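Local structure of glideosome-associated protein 50 (Plasmodium falciparum 3D7, 3TGH) at residues K148-A153 and I189-I194; G42-D47 and F76-G81; Q257-M262 and F269-I274. The protein serves as a component of the glideosome in the inner membrane complex, has a purple acid phosphatase fold, and may assemble and fix the invasion motor there. One frame throughout, in Å; residues are numbered along the deposited sequence.

How the contacts relate
The contacts occur in series along the chain, contact 2 first, then contact 1, then contact 3, and do not touch. Contact 1 joins two parallel strands, 148-156 and 192-196. Contact 3 lies at strand 267-271, an outermost strand of the same mixed sheet; the centres of contacts 1 and 3 are 32 Å apart. Contact 2 lies at strand 75-78 of the other mixed sheet, its centre 25 Å from that of contact 1 and 21 Å from that of contact 3. Contacts 2 and 3 approach the metal region. The side chain of Ser43 is about 9 Å from a bound cobalt ion, and that of Gln257 about 8 Å from one. Contact 1 lies away from the annotated metal sites.

Contact 1: residues K148-A153 and I189-I194; sequences KDLAAA and IADFII
Ala152 and Ala153 pair in parallel with Phe192 and Ile193, and the axes of the two short strands approach to 4.7 Å at 17°. The ladder runs through two nearly straight bonds: Ala153 N to Phe192 O, 2.8 Å, and Ile194 N to Ala153 O, 2.9 Å. At its start the carbonyl of Ala151 accepts two N-H groups. Phe192 N lies in the carbonyl plane; Asp191 N is tilted from it, and its bond is more bent.

Before the ladder begins, the Asp191 side chain bonds to the backbone of strand 148-156. Its CG is anti to the carbonyl carbon (chi1 -56°), which brings OD2 to Ala151 N at 2.8 Å. The N-H points at the anti lone pair of OD2, and the bond is nearly straight at 170°. Lys314 forms a salt bridge to this same oxygen. A water donates to Asp191 OD1 and accepts a weak bond from NZ of Lys148, a poorly ordered side chain.

The strands belong to a beta-alpha-beta unit of the calcineurin-like phosphoesterase fold. Helix 169-189 makes the crossover, and Ala190 is the first residue to leave it.

Leu150 crosses the Asp191 side chain at about a right angle, with CD2 3.6 Å from Asp191 CG. Its other methyl, CD1, meets the edge of the Phe192 ring at CE1, 4.1 Å away. Ala152 and Phe192 share one face of the sheet and touch through their CB atoms. On the other face the CB of Ala153 meets the CB of Ala190 at 3.7 Å, while Ala186 of the crossover helix packs on Ala153 and Ile193.

Contact 2: residues G42-D47 and F76-G81; sequences GSNFID and FFTVLG
Asn44 and Thr78 extend toward each other from opposite directions. They meet where the hydroxyl of Thr78 donates a hydrogen bond to the amide oxygen of Asn44. The bond from Thr78 OG1 to Asn44 OD1 is short, 2.5 Å. OG1 lies in the plane of the Asn44 carbonyl, on a lone pair, and the C=O...donor angle is 115°. With OG1 anti to the backbone N (chi1 -168°), the Thr78 hydroxyl is directed at the loop.

The amide nitrogen of Asn44 is turned toward the chain that follows Thr78. Asn44 ND2 lies 3.2 Å from Val79 O, and Leu80 CD1 touches the same nitrogen at 3.8 Å. Outside the contact, ND2 is hydrogen-bonded to Gln92 of helix 89-97. With OD1 bound to Thr78, this second bond should limit rotation of the amide. The Phe76 ring presents its edge to Asn44 OD1, with CE2 4.4 Å from that oxygen.

The loop 42-47 follows strand 37-40, and 76-81 runs off the end of the neighbouring parallel strand 75-78. Both lie in the calcineurin-like phosphoesterase fold, where loops beyond the strand ends surround the metal site. The side chain of His233, which binds a metal cation, is about 5 Å from Gly42.

At Ser43 and Gly81 the two backbones close up. Their CA atoms are 3.8 Å apart, and Ser43 OG rests 3.2 Å from Gly81 CA. The oxygen of that hydroxyl accepts a hydrogen bond from Arg83 N. Asp84 ties the two segments together further: its carboxylate accepts the backbone N-H groups of Asn44, Phe45 and Gly81.

Contact 3: residues Q257-M262 and F269-I274; sequences QGKSGM and FFSSDI
Residues 257-262 form part of the loop between strands 245-250 and 267-271, and Lys259 folds back from it over the end of the second strand. Its chain bends at chi2 (62°) and is extended beyond. The lysine chain and the Phe270 side chain run alongside each other, pointing opposite ways, with Lys259 CG 4.0 Å from Phe270 CE2. The ammonium group ends at Ser272, where Lys259 NZ donates to OG at 3.1 Å. Ser272 OG, between its backbone N and carbonyl carbon (chi1 62°), is thereby held on the side where the ammonium group arrives.

The Phe270 ring meets the loop backbone as well. Its CE2 is 3.6 Å from Lys259 CA, and the Gly258 carbonyl oxygen lies at the ring edge. Lys259 O is buried here with no partner in the model. Ser272 CB packs on Gln257 O at 3.4 Å.

An ST turn shapes the chain leaving the strand: Ser271 OG accepts from Asp273 N at 3.1 Å. Strand 267-271 is an outermost strand of its sheet and pairs with strand 237-242, through Phe269 with Val239 and Ser271 with Met237. Strand 297-305 of the other sheet covers Phe269, Ser271 and Asp273 through Ile299.

Contact 1: residues K148-A153 and I189-I194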
loop_
_atom_site.group_PDB
_atom_site.type_symbol
_atom_site.label_atom_id
_atom_site.label_comp_id
_atom_site.label_asym_id
_atom_site.label_seq_id
_atom_site.Cartn_x
_atom_site.Cartn_y
_atom_site.Cartn_z
ATOM N N LYS A 148 26.883 5.809 -1.759
ATOM C CA LYS A 148 26.084 5.863 -0.530
ATOM C C LYS A 148 24.797 5.043 -0.685
ATOM O O LYS A 148 24.165 5.070 -1.739
ATOM C CB LYS A 148 25.723 7.321 -0.225
ATOM C CG LYS A 148 25.055 7.557 1.126
ATOM C CD LYS A 148 24.483 8.968 1.216
ATOM C CE LYS A 148 23.986 9.292 2.622
ATOM N NZ LYS A 148 22.859 8.416 3.053
ATOM N N ASP A 149 24.406 4.334 0.373
ATOM C CA ASP A 149 23.206 3.498 0.339
ATOM C C ASP A 149 22.076 4.098 1.170
ATOM O O ASP A 149 22.293 4.521 2.304
ATOM C CB ASP A 149 23.517 2.081 0.829
ATOM C CG ASP A 149 23.785 1.120 -0.312
ATOM O OD1 ASP A 149 23.068 0.101 -0.412
ATOM O OD2 ASP A 149 24.697 1.394 -1.119
ATOM N N LEU A 150 20.876 4.139 0.588
ATOM C CA LEU A 150 19.670 4.551 1.307
ATOM C C LEU A 150 18.738 3.347 1.473
ATOM O O LEU A 150 18.598 2.545 0.561
ATOM C CB LEU A 150 18.956 5.688 0.571
ATOM C CG LEU A 150 19.712 7.016 0.524
ATOM C CD1 LEU A 150 19.004 8.026 -0.373
ATOM C CD2 LEU A 150 19.907 7.586 1.926
ATOM N N ALA A 151 18.127 3.232 2.651
ATOM C CA ALA A 151 17.281 2.097 3.000
ATOM C C ALA A 151 15.832 2.552 3.072
ATOM O O ALA A 151 15.553 3.633 3.584
ATOM C CB ALA A 151 17.716 1.506 4.347
ATOM N N ALA A 152 14.923 1.720 2.562
ATOM C CA ALA A 152 13.488 1.999 2.580
ATOM C C ALA A 152 12.756 0.862 3.276
ATOM O O ALA A 152 12.953 -0.312 2.935
ATOM C CB ALA A 152 12.962 2.171 1.165
ATOM N N ALA A 153 11.925 1.212 4.258
ATOM C CA ALA A 153 11.088 0.247 4.946
ATOM C C ALA A 153 9.646 0.408 4.475
ATOM O O ALA A 153 9.084 1.482 4.575
ATOM C CB ALA A 153 11.179 0.435 6.446
ATOM N N ILE A 189 16.992 2.066 11.208
ATOM C CA ILE A 189 17.728 1.639 10.002
ATOM C C ILE A 189 17.204 2.133 8.646
ATOM O O ILE A 189 17.867 1.925 7.632
ATOM C CB ILE A 189 17.883 0.092 9.953
ATOM C CG1 ILE A 189 16.545 -0.603 9.706
ATOM C CG2 ILE A 189 18.533 -0.415 11.247
ATOM C CD1 ILE A 189 16.663 -2.119 9.617
ATOM N N ALA A 190 16.053 2.805 8.619
ATOM C CA ALA A 190 15.449 3.215 7.354
ATOM C C ALA A 190 15.468 4.730 7.138
ATOM O O ALA A 190 15.030 5.502 8.001
ATOM C CB ALA A 190 14.025 2.684 7.259
ATOM N N ASP A 191 15.951 5.144 5.970
ATOM C CA ASP A 191 15.952 6.556 5.575
ATOM C C ASP A 191 14.565 6.986 5.102
ATOM O O ASP A 191 14.200 8.170 5.194
ATOM C CB ASP A 191 16.988 6.784 4.481
ATOM C CG ASP A 191 18.375 6.330 4.904
ATOM O OD1 ASP A 191 19.046 7.068 5.660
ATOM O OD2 ASP A 191 18.774 5.213 4.508
ATOM N N PHE A 192 13.811 6.017 4.585
ATOM C CA PHE A 192 12.432 6.206 4.151
ATOM C C PHE A 192 11.545 5.144 4.802
ATOM O O PHE A 192 11.909 3.968 4.845
ATOM C CB PHE A 192 12.315 6.045 2.636
ATOM C CG PHE A 192 13.124 7.035 1.843
ATOM C CD1 PHE A 192 14.322 6.659 1.251
ATOM C CD2 PHE A 192 12.666 8.329 1.657
ATOM C CE1 PHE A 192 15.058 7.577 0.498
ATOM C CE2 PHE A 192 13.394 9.247 0.911
ATOM C CZ PHE A 192 14.588 8.869 0.334
ATOM N N ILE A 193 10.374 5.551 5.285
ATOM C CA ILE A 193 9.393 4.605 5.836
ATOM C C ILE A 193 8.043 4.887 5.189
ATOM O O ILE A 193 7.540 6.012 5.251
ATOM C CB ILE A 193 9.268 4.699 7.372
ATOM C CG1 ILE A 193 10.641 4.588 8.042
ATOM C CG2 ILE A 193 8.351 3.603 7.906
ATOM C CD1 ILE A 193 10.615 4.887 9.527
ATOM N N ILE A 194 7.486 3.853 4.557
ATOM C CA ILE A 194 6.231 3.931 3.825
ATOM C C ILE A 194 5.294 2.869 4.380
ATOM O O ILE A 194 5.643 1.697 4.455
ATOM C CB ILE A 194 6.438 3.687 2.304
ATOM C CG1 ILE A 194 7.363 4.755 1.704
ATOM C CG2 ILE A 194 5.095 3.669 1.546
ATOM C CD1 ILE A 194 8.840 4.419 1.825
HETATM O O HOH W 1 21.611 7.310 5.956
#

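Contact 2: residues G42-D47 and F76-G81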
loop_
_atom_site.group_PDB
_atom_site.type_symbol
_atom_site.label_atom_id
_atom_site.label_comp_id
_atom_site.label_asym_id
_atom_site.label_seq_id
_atom_site.Cartn_x
_atom_site.Cartn_y
_atom_site.Cartn_z
ATOM N N GLY A 42 -5.851 -0.213 -0.164
ATOM C CA GLY A 42 -7.276 -0.471 -0.304
ATOM C C GLY A 42 -7.598 -1.948 -0.334
ATOM O O GLY A 42 -6.842 -2.771 0.184
ATOM N N SER A 43 -8.723 -2.283 -0.948
ATOM C CA SER A 43 -9.092 -3.677 -1.181
ATOM C C SER A 43 -8.481 -4.171 -2.492
ATOM O O SER A 43 -8.033 -3.379 -3.326
ATOM C CB SER A 43 -10.615 -3.832 -1.234
ATOM O OG SER A 43 -11.199 -3.598 0.037
ATOM N N ASN A 44 -8.477 -5.482 -2.667
ATOM C CA ASN A 44 -8.102 -6.097 -3.935
ATOM C C ASN A 44 -9.344 -6.321 -4.792
ATOM O O ASN A 44 -9.511 -5.679 -5.832
ATOM C CB ASN A 44 -7.371 -7.424 -3.704
ATOM C CG ASN A 44 -6.020 -7.242 -3.068
ATOM O OD1 ASN A 44 -5.236 -6.377 -3.480
ATOM N ND2 ASN A 44 -5.727 -8.056 -2.048
ATOM N N PHE A 45 -10.224 -7.205 -4.333
ATOM C CA PHE A 45 -11.403 -7.571 -5.083
ATOM C C PHE A 45 -12.619 -6.921 -4.449
ATOM O O PHE A 45 -12.949 -7.192 -3.293
ATOM C CB PHE A 45 -11.569 -9.089 -5.123
ATOM C CG PHE A 45 -10.475 -9.790 -5.867
ATOM C CD1 PHE A 45 -10.577 -10.020 -7.234
ATOM C CD2 PHE A 45 -9.336 -10.209 -5.202
ATOM C CE1 PHE A 45 -9.557 -10.666 -7.924
ATOM C CE2 PHE A 45 -8.314 -10.853 -5.889
ATOM C CZ PHE A 45 -8.424 -11.085 -7.246
ATOM N N ILE A 46 -13.304 -6.088 -5.223
ATOM C CA ILE A 46 -14.424 -5.316 -4.707
ATOM C C ILE A 46 -15.572 -6.225 -4.244
ATOM O O ILE A 46 -16.253 -5.903 -3.276
ATOM C CB ILE A 46 -14.924 -4.267 -5.735
ATOM C CG1 ILE A 46 -13.784 -3.314 -6.136
ATOM C CG2 ILE A 46 -16.126 -3.480 -5.175
ATOM C CD1 ILE A 46 -13.103 -2.619 -4.961
ATOM N N ASP A 47 -15.775 -7.355 -4.915
ATOM C CA ASP A 47 -16.798 -8.316 -4.495
ATOM C C ASP A 47 -16.207 -9.545 -3.797
ATOM O O ASP A 47 -16.916 -10.528 -3.572
ATOM C CB ASP A 47 -17.647 -8.739 -5.699
ATOM C CG ASP A 47 -18.487 -7.596 -6.253
ATOM O OD1 ASP A 47 -19.080 -6.829 -5.457
ATOM O OD2 ASP A 47 -18.563 -7.469 -7.491
ATOM N N PHE A 76 4.032 -7.711 -6.543
ATOM C CA PHE A 76 2.770 -7.016 -6.304
ATOM C C PHE A 76 2.465 -7.215 -4.815
ATOM O O PHE A 76 1.868 -8.233 -4.420
ATOM C CB PHE A 76 1.688 -7.636 -7.192
ATOM C CG PHE A 76 0.369 -6.907 -7.168
ATOM C CD1 PHE A 76 0.108 -5.884 -8.070
ATOM C CD2 PHE A 76 -0.633 -7.294 -6.298
ATOM C CE1 PHE A 76 -1.117 -5.228 -8.067
ATOM C CE2 PHE A 76 -1.864 -6.634 -6.287
ATOM C CZ PHE A 76 -2.094 -5.600 -7.170
ATOM N N PHE A 77 2.935 -6.275 -3.991
ATOM C CA PHE A 77 2.826 -6.359 -2.537
ATOM C C PHE A 77 1.452 -5.834 -2.181
ATOM O O PHE A 77 1.172 -4.642 -2.372
ATOM C CB PHE A 77 3.863 -5.485 -1.828
ATOM C CG PHE A 77 5.291 -5.911 -2.044
ATOM C CD1 PHE A 77 5.808 -7.009 -1.378
ATOM C CD2 PHE A 77 6.127 -5.180 -2.873
ATOM C CE1 PHE A 77 7.130 -7.394 -1.572
ATOM C CE2 PHE A 77 7.444 -5.562 -3.071
ATOM C CZ PHE A 77 7.944 -6.667 -2.419
ATOM N N THR A 78 0.595 -6.706 -1.677
ATOM C CA THR A 78 -0.767 -6.302 -1.405
ATOM C C THR A 78 -1.200 -6.553 0.033
ATOM O O THR A 78 -0.510 -7.202 0.811
ATOM C CB THR A 78 -1.742 -6.941 -2.412
ATOM O OG1 THR A 78 -3.015 -6.294 -2.279
ATOM C CG2 THR A 78 -1.890 -8.431 -2.179
ATOM N N VAL A 79 -2.329 -5.942 0.388
ATOM C CA VAL A 79 -2.998 -6.165 1.655
ATOM C C VAL A 79 -4.485 -6.324 1.367
ATOM O O VAL A 79 -4.950 -6.018 0.268
ATOM C CB VAL A 79 -2.847 -4.966 2.619
ATOM C CG1 VAL A 79 -1.401 -4.800 3.055
ATOM C CG2 VAL A 79 -3.363 -3.679 1.964
ATOM N N LEU A 80 -5.214 -6.799 2.366
ATOM C CA LEU A 80 -6.657 -6.909 2.273
ATOM C C LEU A 80 -7.325 -5.627 2.729
ATOM O O LEU A 80 -6.853 -4.937 3.644
ATOM C CB LEU A 80 -7.158 -8.062 3.139
ATOM C CG LEU A 80 -7.358 -9.419 2.449
ATOM C CD1 LEU A 80 -6.446 -9.690 1.270
ATOM C CD2 LEU A 80 -7.367 -10.532 3.451
ATOM N N GLY A 81 -8.460 -5.335 2.110
ATOM C CA GLY A 81 -9.357 -4.311 2.605
ATOM C C GLY A 81 -10.677 -4.940 2.997
ATOM O O GLY A 81 -10.854 -6.162 2.925
#

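Contact 3: residues Q257-M262 and F269-I274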
loop_
_atom_site.group_PDB
_atom_site.type_symbol
_atom_site.label_atom_id
_atom_site.label_comp_id
_atom_site.label_asym_id
_atom_site.label_seq_id
_atom_site.Cartn_x
_atom_site.Cartn_y
_atom_site.Cartn_z
ATOM N N GLN A 257 -15.726 7.698 -6.975
ATOM C CA GLN A 257 -16.820 8.372 -6.292
ATOM C C GLN A 257 -16.410 9.834 -6.174
ATOM O O GLN A 257 -15.248 10.136 -5.858
ATOM C CB GLN A 257 -17.154 7.722 -4.945
ATOM C CG GLN A 257 -16.007 7.641 -3.976
ATOM C CD GLN A 257 -16.206 6.607 -2.862
ATOM O OE1 GLN A 257 -15.363 6.481 -1.982
ATOM N NE2 GLN A 257 -17.318 5.875 -2.900
ATOM N N GLY A 258 -17.368 10.718 -6.448
ATOM C CA GLY A 258 -17.119 12.133 -6.751
ATOM C C GLY A 258 -16.382 12.944 -5.704
ATOM O O GLY A 258 -15.747 12.392 -4.816
ATOM N N LYS A 259 -16.483 14.270 -5.803
ATOM C CA LYS A 259 -15.642 15.167 -4.990
ATOM C C LYS A 259 -15.963 15.199 -3.484
ATOM O O LYS A 259 -15.136 15.661 -2.687
ATOM C CB LYS A 259 -15.630 16.589 -5.578
ATOM C CG LYS A 259 -14.356 16.937 -6.362
ATOM C CD LYS A 259 -14.136 16.048 -7.593
ATOM C CE LYS A 259 -12.797 16.362 -8.251
ATOM N NZ LYS A 259 -12.410 15.375 -9.297
ATOM N N SER A 260 -17.147 14.707 -3.105
ATOM C CA SER A 260 -17.600 14.701 -1.705
ATOM C C SER A 260 -17.864 16.126 -1.213
ATOM O O SER A 260 -17.939 17.061 -2.016
ATOM C CB SER A 260 -16.583 13.995 -0.796
ATOM O OG SER A 260 -17.145 13.699 0.469
ATOM N N GLY A 261 -18.015 16.286 0.102
ATOM C CA GLY A 261 -18.274 17.594 0.708
ATOM C C GLY A 261 -17.051 18.498 0.768
ATOM O O GLY A 261 -16.297 18.604 -0.202
ATOM N N MET A 262 -16.850 19.144 1.914
ATOM C CA MET A 262 -15.772 20.124 2.082
ATOM C C MET A 262 -14.413 19.432 2.257
ATOM O O MET A 262 -14.281 18.516 3.064
ATOM C CB MET A 262 -16.066 21.030 3.285
ATOM C CG MET A 262 -17.377 21.815 3.166
ATOM S SD MET A 262 -17.794 22.777 4.638
ATOM C CE MET A 262 -19.413 23.409 4.195
ATOM N N PHE A 269 -4.319 18.201 -2.849
ATOM C CA PHE A 269 -4.825 17.758 -4.129
ATOM C C PHE A 269 -5.885 16.699 -3.905
ATOM O O PHE A 269 -5.730 15.834 -3.038
ATOM C CB PHE A 269 -3.675 17.172 -4.965
ATOM C CG PHE A 269 -4.124 16.239 -6.057
ATOM C CD1 PHE A 269 -4.675 16.732 -7.225
ATOM C CD2 PHE A 269 -3.981 14.865 -5.916
ATOM C CE1 PHE A 269 -5.081 15.873 -8.238
ATOM C CE2 PHE A 269 -4.390 14.001 -6.923
ATOM C CZ PHE A 269 -4.943 14.507 -8.085
ATOM N N PHE A 270 -6.955 16.774 -4.688
ATOM C CA PHE A 270 -8.002 15.760 -4.673
ATOM C C PHE A 270 -8.532 15.565 -6.085
ATOM O O PHE A 270 -8.777 16.538 -6.797
ATOM C CB PHE A 270 -9.155 16.179 -3.754
ATOM C CG PHE A 270 -10.261 15.161 -3.665
ATOM C CD1 PHE A 270 -10.356 14.316 -2.572
ATOM C CD2 PHE A 270 -11.212 15.052 -4.677
ATOM C CE1 PHE A 270 -11.371 13.374 -2.478
ATOM C CE2 PHE A 270 -12.221 14.114 -4.597
ATOM C CZ PHE A 270 -12.302 13.266 -3.494
ATOM N N SER A 271 -8.736 14.308 -6.475
ATOM C CA SER A 271 -9.376 13.991 -7.750
ATOM C C SER A 271 -10.196 12.711 -7.641
ATOM O O SER A 271 -9.755 11.733 -7.044
ATOM C CB SER A 271 -8.330 13.824 -8.848
ATOM O OG SER A 271 -8.939 13.485 -10.079
ATOM N N SER A 272 -11.385 12.723 -8.234
ATOM C CA SER A 272 -12.225 11.535 -8.302
ATOM C C SER A 272 -11.888 10.680 -9.530
ATOM O O SER A 272 -12.499 9.636 -9.730
ATOM C CB SER A 272 -13.707 11.931 -8.318
ATOM O OG SER A 272 -14.012 12.707 -9.458
ATOM N N ASP A 273 -10.914 11.110 -10.338
ATOM C CA ASP A 273 -10.510 10.365 -11.533
ATOM C C ASP A 273 -10.042 8.945 -11.191
ATOM O O ASP A 273 -9.390 8.732 -10.172
ATOM C CB ASP A 273 -9.366 11.073 -12.273
ATOM C CG ASP A 273 -9.814 12.316 -13.026
ATOM O OD1 ASP A 273 -10.940 12.805 -12.785
ATOM O OD2 ASP A 273 -9.020 12.799 -13.864
ATOM N N ILE A 274 -10.382 7.995 -12.057
ATOM C CA ILE A 274 -9.813 6.653 -12.006
ATOM C C ILE A 274 -8.348 6.784 -12.393
ATOM O O ILE A 274 -8.014 7.468 -13.363
ATOM C CB ILE A 274 -10.584 5.690 -12.939
ATOM C CG1 ILE A 274 -11.943 5.379 -12.323
ATOM C CG2 ILE A 274 -9.808 4.391 -13.183
ATOM C CD1 ILE A 274 -12.891 4.664 -13.256
#